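Local coordinates for protein alpha-L-rhamnosidase (Aspergillus terreus, PDB 6GSZ) that probably hydrolyses terminal non-reducing alpha-L-rhamnose residues of alpha-L-rhamnosides and carries bound calcium, at residues L728-M733 / T737-W742; T694-T699 / H761-S766. All coordinates share one frame; numbering follows the deposited sequence. Where two conformers were deposited one is given.

Contact 1 (L728-M733 / T737-W742); sequences LYQVVM and TTWERW. With NAG (2-acetamido-2-deoxy-beta-D-glucopyranose), chain H.
Gln-730 and Trp-739 meet because both first torsions set the side-chain CG beside the backbone N and anti to the carbonyl carbon, and the glutamine chain then runs on extended from the helix. Gln-730 CB sits 3.8 Å from the centroid of the six-membered ring of Trp-739, only 4° off its normal, a CH-pi contact over the face; farther out, the amide stacks on the indole with the planes 27° apart.

That placement lets both ends of the amide reach backbone. Trp-739 N donates to Gln-730 OE1 at 3.1 Å, coming from above the carbonyl plane. Gln-730 NE2 gives a nearly straight bond (174°) to Trp-742 O, also 3.1 Å, which lies almost in the plane of the amide, though NE2 sits above the plane of the Trp-742 carbonyl. Together the two bonds determine which end of the amide is oxygen and fix its rotation.

In the fold, this ties the last turn of helix 727-732 to the irregular chain that follows it in the six-hairpin glycosidase domain, where Glu-740, its CB directed away from residues 728-733, touches the bound glucose and forms a salt bridge with Arg-464.

Around the indole, Met-733 CB approaches the rim near the ring plane, 3.7 Å from Trp-739 CH2. Tyr-729 crosses at about a right angle, with its CE2 4.0 Å from Trp-739 CZ3, and its hydroxyl bonds to Met-745 O. The methionine chain, bent at chi2 and chi3, brings Met-733 CE within 3.4 Å of C8 of the N-acetylglucosamine.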
ATOM      1  N   LEU A 728      16.270 -12.797  10.892  1.00 15.50           N
ATOM      2  CA  LEU A 728      15.871 -13.106  12.266  1.00 15.23           C
ATOM      3  C   LEU A 728      16.737 -12.369  13.276  1.00 16.30           C
ATOM      4  O   LEU A 728      16.325 -12.268  14.430  1.00 17.14           O
ATOM      5  CB  LEU A 728      15.913 -14.620  12.517  1.00 16.18           C
ATOM      6  CG  LEU A 728      14.945 -15.432  11.688  1.00 17.57           C
ATOM      7  CD1 LEU A 728      14.925 -16.887  12.154  1.00 17.27           C
ATOM      8  CD2 LEU A 728      13.552 -14.843  11.666  1.00 16.11           C
ATOM      9  N   TYR A 729      17.886 -11.835  12.857  1.00 15.87           N
ATOM     10  CA  TYR A 729      18.614 -10.932  13.760  1.00 15.51           C
ATOM     11  C   TYR A 729      17.676  -9.811  14.202  1.00 15.63           C
ATOM     12  O   TYR A 729      17.647  -9.433  15.359  1.00 16.26           O
ATOM     13  CB  TYR A 729      19.847 -10.362  13.076  1.00 16.34           C
ATOM     14  CG  TYR A 729      20.463  -9.186  13.778  1.00 15.40           C
ATOM     15  CD1 TYR A 729      21.184  -9.376  14.931  1.00 16.50           C
ATOM     16  CD2 TYR A 729      20.328  -7.899  13.292  1.00 16.93           C
ATOM     17  CE1 TYR A 729      21.759  -8.303  15.592  1.00 17.64           C
ATOM     18  CE2 TYR A 729      20.890  -6.809  13.928  1.00 18.12           C
ATOM     19  CZ  TYR A 729      21.614  -7.015  15.093  1.00 20.33           C
ATOM     20  OH  TYR A 729      22.176  -5.949  15.736  1.00 21.30           O
ATOM     21  N   GLN A 730      16.943  -9.250  13.236  1.00 15.28           N
ATOM     22  CA  GLN A 730      16.083  -8.109  13.572  1.00 14.03           C
ATOM     23  C   GLN A 730      14.981  -8.555  14.548  1.00 15.02           C
ATOM     24  O   GLN A 730      14.641  -7.820  15.467  1.00 16.51           O
ATOM     25  CB  GLN A 730      15.500  -7.465  12.301  1.00 14.94           C
ATOM     26  CG  GLN A 730      16.555  -7.132  11.268  1.00 16.04           C
ATOM     27  CD  GLN A 730      16.077  -6.323  10.086  1.00 15.73           C
ATOM     28  OE1 GLN A 730      14.886  -6.310   9.770  1.00 14.98           O
ATOM     29  NE2 GLN A 730      17.007  -5.646   9.409  1.00 15.88           N
ATOM     30  N   VAL A 731      14.526  -9.811  14.434  1.00 15.05           N
ATOM     31  CA  VAL A 731      13.496 -10.377  15.301  1.00 15.53           C
ATOM     32  C   VAL A 731      14.044 -10.571  16.740  1.00 16.96           C
ATOM     33  O   VAL A 731      13.401 -10.209  17.749  1.00 18.08           O
ATOM     34  CB  VAL A 731      12.964 -11.705  14.712  1.00 16.70           C
ATOM     35  CG1 VAL A 731      12.013 -12.374  15.681  1.00 17.85           C
ATOM     36  CG2 VAL A 731      12.237 -11.445  13.381  1.00 15.97           C
ATOM     37  N   VAL A 732      15.228 -11.159  16.858  1.00 17.56           N
ATOM     38  CA  VAL A 732      15.775 -11.468  18.176  1.00 18.47           C
ATOM     39  C   VAL A 732      16.256 -10.182  18.856  1.00 19.88           C
ATOM     40  O   VAL A 732      16.428 -10.215  20.065  1.00 22.54           O
ATOM     41  CB  VAL A 732      16.835 -12.587  18.144  1.00 19.99           C
ATOM     42  CG1 VAL A 732      16.284 -13.872  17.541  1.00 20.73           C
ATOM     43  CG2 VAL A 732      18.135 -12.164  17.481  1.00 22.63           C
ATOM     44  N   MET A 733      16.417  -9.074  18.111  1.00 17.66           N
ATOM     45  CA  MET A 733      16.725  -7.755  18.696  1.00 16.51           C
ATOM     46  C   MET A 733      15.435  -7.004  19.072  1.00 18.72           C
ATOM     47  O   MET A 733      15.470  -5.816  19.375  1.00 21.63           O
ATOM     48  CB  MET A 733      17.541  -6.931  17.706  1.00 18.08           C
ATOM     49  CG  MET A 733      18.941  -7.459  17.496  1.00 20.74           C
ATOM     50  SD  MET A 733      19.973  -7.315  18.968  1.00 22.98           S
ATOM     51  CE  MET A 733      20.153  -5.541  19.078  1.00 25.61           C
ATOM     52  N   THR A 737       8.982  -4.927  13.154  1.00 12.79           N
ATOM     53  CA  THR A 737       8.865  -4.457  11.786  1.00 12.79           C
ATOM     54  C   THR A 737      10.170  -4.864  11.114  1.00 13.68           C
ATOM     55  O   THR A 737      11.126  -5.159  11.808  1.00 14.65           O
ATOM     56  CB  THR A 737       8.670  -2.939  11.714  1.00 14.22           C
ATOM     57  OG1 THR A 737       9.601  -2.279  12.562  1.00 14.40           O
ATOM     58  CG2 THR A 737       7.260  -2.529  12.054  1.00 15.70           C
ATOM     59  N   THR A 738      10.206  -4.838   9.784  1.00 13.55           N
ATOM     60  CA  THR A 738      11.474  -5.001   9.080  1.00 13.25           C
ATOM     61  C   THR A 738      12.166  -3.643   9.016  1.00 13.29           C
ATOM     62  O   THR A 738      11.536  -2.595   8.915  1.00 13.25           O
ATOM     63  CB  THR A 738      11.263  -5.654   7.705  1.00 14.15           C
ATOM     64  OG1 THR A 738      10.286  -4.972   6.905  1.00 14.00           O
ATOM     65  CG2 THR A 738      10.852  -7.104   7.838  1.00 13.46           C
ATOM     66  N   TRP A 739      13.506  -3.676   9.035  1.00 13.77           N
ATOM     67  CA  TRP A 739      14.315  -2.442   9.128  1.00 14.50           C
ATOM     68  C   TRP A 739      14.910  -2.109   7.759  1.00 14.21           C
ATOM     69  O   TRP A 739      15.124  -2.974   6.915  1.00 15.56           O
ATOM     70  CB  TRP A 739      15.438  -2.593  10.159  1.00 13.84           C
ATOM     71  CG  TRP A 739      14.989  -3.042  11.511  1.00 13.96           C
ATOM     72  CD1 TRP A 739      13.750  -2.976  12.079  1.00 14.67           C
ATOM     73  CD2 TRP A 739      15.865  -3.553  12.527  1.00 14.50           C
ATOM     74  NE1 TRP A 739      13.793  -3.433  13.375  1.00 14.76           N
ATOM     75  CE2 TRP A 739      15.079  -3.811  13.669  1.00 15.26           C
ATOM     76  CE3 TRP A 739      17.225  -3.872  12.538  1.00 16.34           C
ATOM     77  CZ2 TRP A 739      15.627  -4.317  14.854  1.00 17.74           C
ATOM     78  CZ3 TRP A 739      17.771  -4.383  13.698  1.00 17.12           C
ATOM     79  CH2 TRP A 739      16.983  -4.595  14.839  1.00 17.04           C
ATOM     80  N   GLU A 740      15.208  -0.843   7.536  1.00 13.23           N
ATOM     81  CA  GLU A 740      15.825  -0.360   6.305  1.00 12.51           C
ATOM     82  C   GLU A 740      17.157  -1.055   6.034  1.00 15.24           C
ATOM     83  O   GLU A 740      17.406  -1.492   4.906  1.00 14.48           O
ATOM     84  CB  GLU A 740      16.008   1.143   6.440  1.00 14.01           C
ATOM     85  CG  GLU A 740      16.672   1.852   5.279  1.00 14.21           C
ATOM     86  CD  GLU A 740      16.757   3.363   5.427  1.00 14.97           C
ATOM     87  OE1 GLU A 740      16.904   3.837   6.581  1.00 15.27           O
ATOM     88  OE2 GLU A 740      16.697   4.037   4.356  1.00 14.52           O
ATOM     89  N   ARG A 741      18.037  -1.027   7.035  1.00 13.90           N
ATOM     90  CA  ARG A 741      19.323  -1.646   6.967  1.00 15.69           C
ATOM     91  C   ARG A 741      19.268  -3.009   7.670  1.00 16.33           C
ATOM     92  O   ARG A 741      18.575  -3.184   8.669  1.00 16.17           O
ATOM     93  CB  ARG A 741      20.338  -0.832   7.756  1.00 14.62           C
ATOM     94  CG  ARG A 741      20.498   0.597   7.268  1.00 15.17           C
ATOM     95  CD  ARG A 741      21.361   1.403   8.211  1.00 15.78           C
ATOM     96  NE  ARG A 741      21.745   2.707   7.663  1.00 15.03           N
ATOM     97  CZ  ARG A 741      22.716   2.910   6.764  1.00 15.63           C
ATOM     98  NH1 ARG A 741      23.520   1.908   6.367  1.00 15.91           N
ATOM     99  NH2 ARG A 741      22.882   4.127   6.264  1.00 15.91           N
ATOM    100  N   TRP A 742      20.065  -3.956   7.180  1.00 15.66           N
ATOM    101  CA  TRP A 742      20.196  -5.228   7.910  1.00 15.47           C
ATOM    102  C   TRP A 742      20.541  -4.922   9.380  1.00 14.55           C
ATOM    103  O   TRP A 742      19.991  -5.534  10.338  1.00 16.58           O
ATOM    104  CB  TRP A 742      21.230  -6.151   7.239  1.00 15.57           C
ATOM    105  CG  TRP A 742      20.823  -6.553   5.853  1.00 14.37           C
ATOM    106  CD1 TRP A 742      21.361  -6.166   4.673  1.00 13.49           C
ATOM    107  CD2 TRP A 742      19.775  -7.467   5.535  1.00 14.46           C
ATOM    108  NE1 TRP A 742      20.698  -6.751   3.621  1.00 14.54           N
ATOM    109  CE2 TRP A 742      19.696  -7.526   4.131  1.00 13.03           C
ATOM    110  CE3 TRP A 742      18.842  -8.177   6.307  1.00 14.60           C
ATOM    111  CZ2 TRP A 742      18.804  -8.366   3.482  1.00 14.38           C
ATOM    112  CZ3 TRP A 742      17.953  -9.000   5.657  1.00 15.75           C
ATOM    113  CH2 TRP A 742      17.918  -9.056   4.262  1.00 15.84           C
TER
HETATM  114  C1  NAG H 920      14.689  -7.378  24.106  1.00 37.73           C
HETATM  115  C2  NAG H 920      15.878  -6.498  24.546  1.00 41.01           C
HETATM  116  C3  NAG H 920      16.539  -7.107  25.765  1.00 44.25           C
HETATM  117  C4  NAG H 920      15.488  -7.365  26.835  1.00 42.35           C
HETATM  118  C5  NAG H 920      14.297  -8.153  26.276  1.00 42.39           C
HETATM  119  C6  NAG H 920      13.201  -8.286  27.316  1.00 47.09           C
HETATM  120  C7  NAG H 920      17.042  -5.108  22.839  1.00 41.89           C
HETATM  121  C8  NAG H 920      18.044  -5.123  21.716  1.00 41.56           C
HETATM  122  N2  NAG H 920      16.852  -6.282  23.475  1.00 36.17           N
HETATM  123  O3  NAG H 920      17.526  -6.202  26.265  1.00 48.65           O
HETATM  124  O4  NAG H 920      16.108  -8.092  27.879  1.00 55.33           O
HETATM  125  O5  NAG H 920      13.734  -7.490  25.138  1.00 41.34           O
HETATM  126  O6  NAG H 920      12.101  -8.969  26.718  1.00 55.70           O
HETATM  127  O7  NAG H 920      16.452  -4.050  23.084  1.00 51.31           O

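Contact 2 (T694-T699 / H761-S766); sequences TGFAGT and HYAVGS. With BGC (beta-D-glucopyranose), chain B.
The ring of Phe-696 presents one face to Ala-763, whose CB lies 3.8 Å from the ring centroid and 17° off the normal. This is a CH-pi contact displaced toward the rim, with Phe-696 CZ as the nearest ring atom to Ala-763 CB at 3.6 Å. The edge of the same ring is turned to the sugar, where Phe-696 CE2 comes within 3.8 Å of O2 of the glucose. Trp-581 packs edge-to-face with this phenylalanine.

A second, looser meeting lies beside the first. Thr-699 holds CG2 anti to its own backbone N and beside the carbonyl carbon, which brings this methyl within 3.9 Å of Ser-766 OG in one of that serine's two conformers, while OG1 is drawn back to its own segment. There Thr-699 OG1 donates to Gly-695 O at 2.7 Å and receives a bond from Thr-694 OG1. Gly-695 O also accepts from the backbone N of Gly-698 and Thr-699, three donors on one oxygen that hold the turn together. No hydrogen bond links the two segments; they meet by van der Waals and CH-pi contact.

His-761 points its ring edge at the sugar: NE2 donates to O1 of the glucose at 2.9 Å and 164°, and only weakly to O2. Its other nitrogen, ND1, is bonded to Ser-758 OG, which fixes the ring's rotation. Phe-696 and His-761 line the glucose pocket together with Trp-470, Trp-527, Trp-578 and Trp-581 in the six-hairpin (alpha/alpha)6 glycosidase domain, consistent with the sugar-binding site of an alpha-L-rhamnosidase.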
ATOM      1  N   THR A 694      23.019  -9.569   0.120  1.00 14.76           N
ATOM      2  CA  THR A 694      22.318  -8.783  -0.910  1.00 14.65           C
ATOM      3  C   THR A 694      21.815  -7.446  -0.347  1.00 14.55           C
ATOM      4  O   THR A 694      21.383  -7.392   0.781  1.00 15.26           O
ATOM      5  CB  THR A 694      21.164  -9.624  -1.461  1.00 13.86           C
ATOM      6  OG1 THR A 694      20.356 -10.088  -0.369  1.00 14.52           O
ATOM      7  CG2 THR A 694      21.615 -10.809  -2.292  1.00 15.45           C
ATOM      8  N   GLY A 695      21.776  -6.433  -1.230  1.00 14.00           N
ATOM      9  CA  GLY A 695      21.022  -5.205  -0.985  1.00 13.74           C
ATOM     10  C   GLY A 695      19.660  -5.236  -1.669  1.00 14.11           C
ATOM     11  O   GLY A 695      19.086  -6.309  -1.905  1.00 14.23           O
ATOM     12  N   PHE A 696      19.157  -4.062  -2.072  1.00 13.23           N
ATOM     13  CA  PHE A 696      17.795  -3.960  -2.583  1.00 14.06           C
ATOM     14  C   PHE A 696      17.667  -4.691  -3.923  1.00 13.38           C
ATOM     15  O   PHE A 696      16.559  -5.060  -4.297  1.00 14.04           O
ATOM     16  CB  PHE A 696      17.341  -2.490  -2.686  1.00 13.04           C
ATOM     17  CG  PHE A 696      16.859  -1.800  -1.431  1.00 14.61           C
ATOM     18  CD1 PHE A 696      17.302  -2.184  -0.171  1.00 14.64           C
ATOM     19  CD2 PHE A 696      15.973  -0.750  -1.522  1.00 15.52           C
ATOM     20  CE1 PHE A 696      16.886  -1.534   0.979  1.00 16.72           C
ATOM     21  CE2 PHE A 696      15.570  -0.077  -0.375  1.00 17.14           C
ATOM     22  CZ  PHE A 696      16.000  -0.475   0.868  1.00 16.80           C
ATOM     23  N   ALA A 697      18.773  -4.771  -4.670  1.00 12.96           N
ATOM     24  CA  ALA A 697      18.687  -5.380  -6.010  1.00 12.83           C
ATOM     25  C   ALA A 697      18.542  -6.906  -5.928  1.00 13.31           C
ATOM     26  O   ALA A 697      17.925  -7.488  -6.798  1.00 13.79           O
ATOM     27  CB  ALA A 697      19.899  -5.030  -6.858  1.00 13.23           C
ATOM     28  N   GLY A 698      19.184  -7.515  -4.918  1.00 12.95           N
ATOM     29  CA  GLY A 698      19.268  -8.963  -4.824  1.00 12.69           C
ATOM     30  C   GLY A 698      18.288  -9.587  -3.834  1.00 13.40           C
ATOM     31  O   GLY A 698      17.895 -10.744  -4.006  1.00 13.80           O
ATOM     32  N   THR A 699      17.911  -8.875  -2.779  1.00 13.58           N
ATOM     33  CA  THR A 699      17.252  -9.511  -1.629  1.00 12.74           C
ATOM     34  C   THR A 699      15.897 -10.128  -2.007  1.00 13.77           C
ATOM     35  O   THR A 699      15.623 -11.315  -1.672  1.00 13.53           O
ATOM     36  CB  THR A 699      17.075  -8.525  -0.483  1.00 13.58           C
ATOM     37  OG1 THR A 699      18.382  -8.147  -0.049  1.00 14.10           O
ATOM     38  CG2 THR A 699      16.335  -9.154   0.675  1.00 15.46           C
ATOM     39  N   HIS A 761      10.904  -0.205   7.116  1.00 13.14           N
ATOM     40  CA  HIS A 761      10.964  -0.239   5.636  1.00 13.23           C
ATOM     41  C   HIS A 761      10.580  -1.646   5.193  1.00 13.66           C
ATOM     42  O   HIS A 761      11.127  -2.577   5.773  1.00 13.95           O
ATOM     43  CB  HIS A 761      12.410   0.001   5.162  1.00 13.11           C
ATOM     44  CG  HIS A 761      12.830   1.375   4.791  1.00 12.92           C
ATOM     45  ND1 HIS A 761      12.949   2.392   5.725  1.00 13.24           N
ATOM     46  CD2 HIS A 761      13.254   1.876   3.604  1.00 12.16           C
ATOM     47  CE1 HIS A 761      13.387   3.473   5.106  1.00 14.84           C
ATOM     48  NE2 HIS A 761      13.572   3.198   3.780  1.00 13.40           N
ATOM     49  N   TYR A 762       9.665  -1.795   4.224  1.00 12.97           N
ATOM     50  CA  TYR A 762       9.299  -3.155   3.755  1.00 12.44           C
ATOM     51  C   TYR A 762      10.298  -3.830   2.833  1.00 12.62           C
ATOM     52  O   TYR A 762      10.127  -5.044   2.602  1.00 13.87           O
ATOM     53  CB  TYR A 762       7.888  -3.168   3.144  1.00 12.52           C
ATOM     54  CG  TYR A 762       7.538  -2.160   2.079  1.00 11.23           C
ATOM     55  CD1 TYR A 762       8.328  -1.940   0.977  1.00 11.17           C
ATOM     56  CD2 TYR A 762       6.391  -1.390   2.196  1.00 11.65           C
ATOM     57  CE1 TYR A 762       7.967  -1.052  -0.021  1.00 11.81           C
ATOM     58  CE2 TYR A 762       6.023  -0.476   1.218  1.00 11.33           C
ATOM     59  CZ  TYR A 762       6.854  -0.247   0.136  1.00 12.04           C
ATOM     60  OH  TYR A 762       6.474   0.654  -0.824  1.00 12.56           O
ATOM     61  N   ALA A 763      11.338  -3.171   2.318  1.00 13.78           N
ATOM     62  CA  ALA A 763      12.195  -3.826   1.316  1.00 14.74           C
ATOM     63  C   ALA A 763      12.721  -5.169   1.793  1.00 13.65           C
ATOM     64  O   ALA A 763      12.646  -6.112   1.021  1.00 14.25           O
ATOM     65  CB  ALA A 763      13.349  -2.909   0.913  1.00 15.83           C
ATOM     66  N   VAL A 764      13.325  -5.249   2.990  1.00 15.46           N
ATOM     67  CA  VAL A 764      13.909  -6.533   3.537  1.00 16.37           C
ATOM     68  C   VAL A 764      12.781  -7.550   3.713  1.00 12.91           C
ATOM     69  O   VAL A 764      12.999  -8.792   3.604  1.00 14.83           O
ATOM     70  CB  VAL A 764      14.629  -6.183   4.867  1.00 20.94           C
ATOM     71  CG1 VAL A 764      14.658  -7.262   5.888  1.00 25.97           C
ATOM     72  CG2 VAL A 764      16.014  -5.590   4.567  1.00 21.60           C
ATOM     73  N   GLY A 765      11.546  -7.049   3.883  1.00 12.79           N
ATOM     74  CA  GLY A 765      10.374  -7.874   4.043  1.00 12.14           C
ATOM     75  C   GLY A 765       9.957  -8.554   2.739  1.00 11.42           C
ATOM     76  O   GLY A 765       9.012  -9.334   2.757  1.00 11.93           O
ATOM     77  N   SER A 766      10.648  -8.270   1.630  1.00 11.25           N
ATOM     78  CA  SER A 766      10.433  -8.970   0.343  0.50 11.95           C
ATOM     79  C   SER A 766      10.679 -10.482   0.424  1.00 12.22           C
ATOM     80  O   SER A 766      10.249 -11.199  -0.463  1.00 13.25           O
ATOM     81  CB  SER A 766      11.270  -8.353  -0.749  0.50 10.62           C
ATOM     82  OG  SER A 766      12.653  -8.452  -0.466  0.50 10.05           O
TER
HETATM   83  C2  BGC B 968      14.536   4.389  -0.049  0.70 21.40           C
HETATM   84  C3  BGC B 968      15.496   4.038  -1.151  0.70 25.42           C
HETATM   85  C4  BGC B 968      16.338   5.159  -1.719  0.70 26.12           C
HETATM   86  C5  BGC B 968      16.904   5.819  -0.557  0.70 22.33           C
HETATM   87  C6  BGC B 968      17.792   6.911  -1.122  0.70 25.89           C
HETATM   88  C1  BGC B 968      15.245   5.226   1.002  0.70 26.18           C
HETATM   89  O1  BGC B 968      14.361   5.428   2.086  0.70 14.80           O
HETATM   90  O2  BGC B 968      14.266   3.258   0.745  0.70 29.23           O
HETATM   91  O3  BGC B 968      14.766   3.688  -2.202  0.70 14.73           O
HETATM   92  O4  BGC B 968      17.363   4.800  -2.675  0.70 25.27           O
HETATM   93  O5  BGC B 968      15.937   6.330   0.416  0.70 37.28           O
HETATM   94  O6  BGC B 968      18.273   7.702  -0.030  0.70 26.27           O

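In the fold
The two contacts have centres 12 Å apart, on the same side of the chain's centre, and both belong to the six-hairpin glycosidase domain. Along the chain, residues 694-699 come first, just before helix 699-708; both segments of contact 1 follow, and 761-766 comes last, before helix 768-775, so contact 2 encloses contact 1 in sequence. They also touch directly: Thr-738 OG1 lies 2.8 Å from His-761 O, and Trp-742 NE1 lies 3.0 Å from Thr-694 O, both probable hydrogen bonds. At the site itself Glu-740 OE2 packs 3.3 Å from His-761 NE2; contact 1 supplies Glu-740, and contact 2 Phe-696 and His-761, to a single glucose-binding pocket.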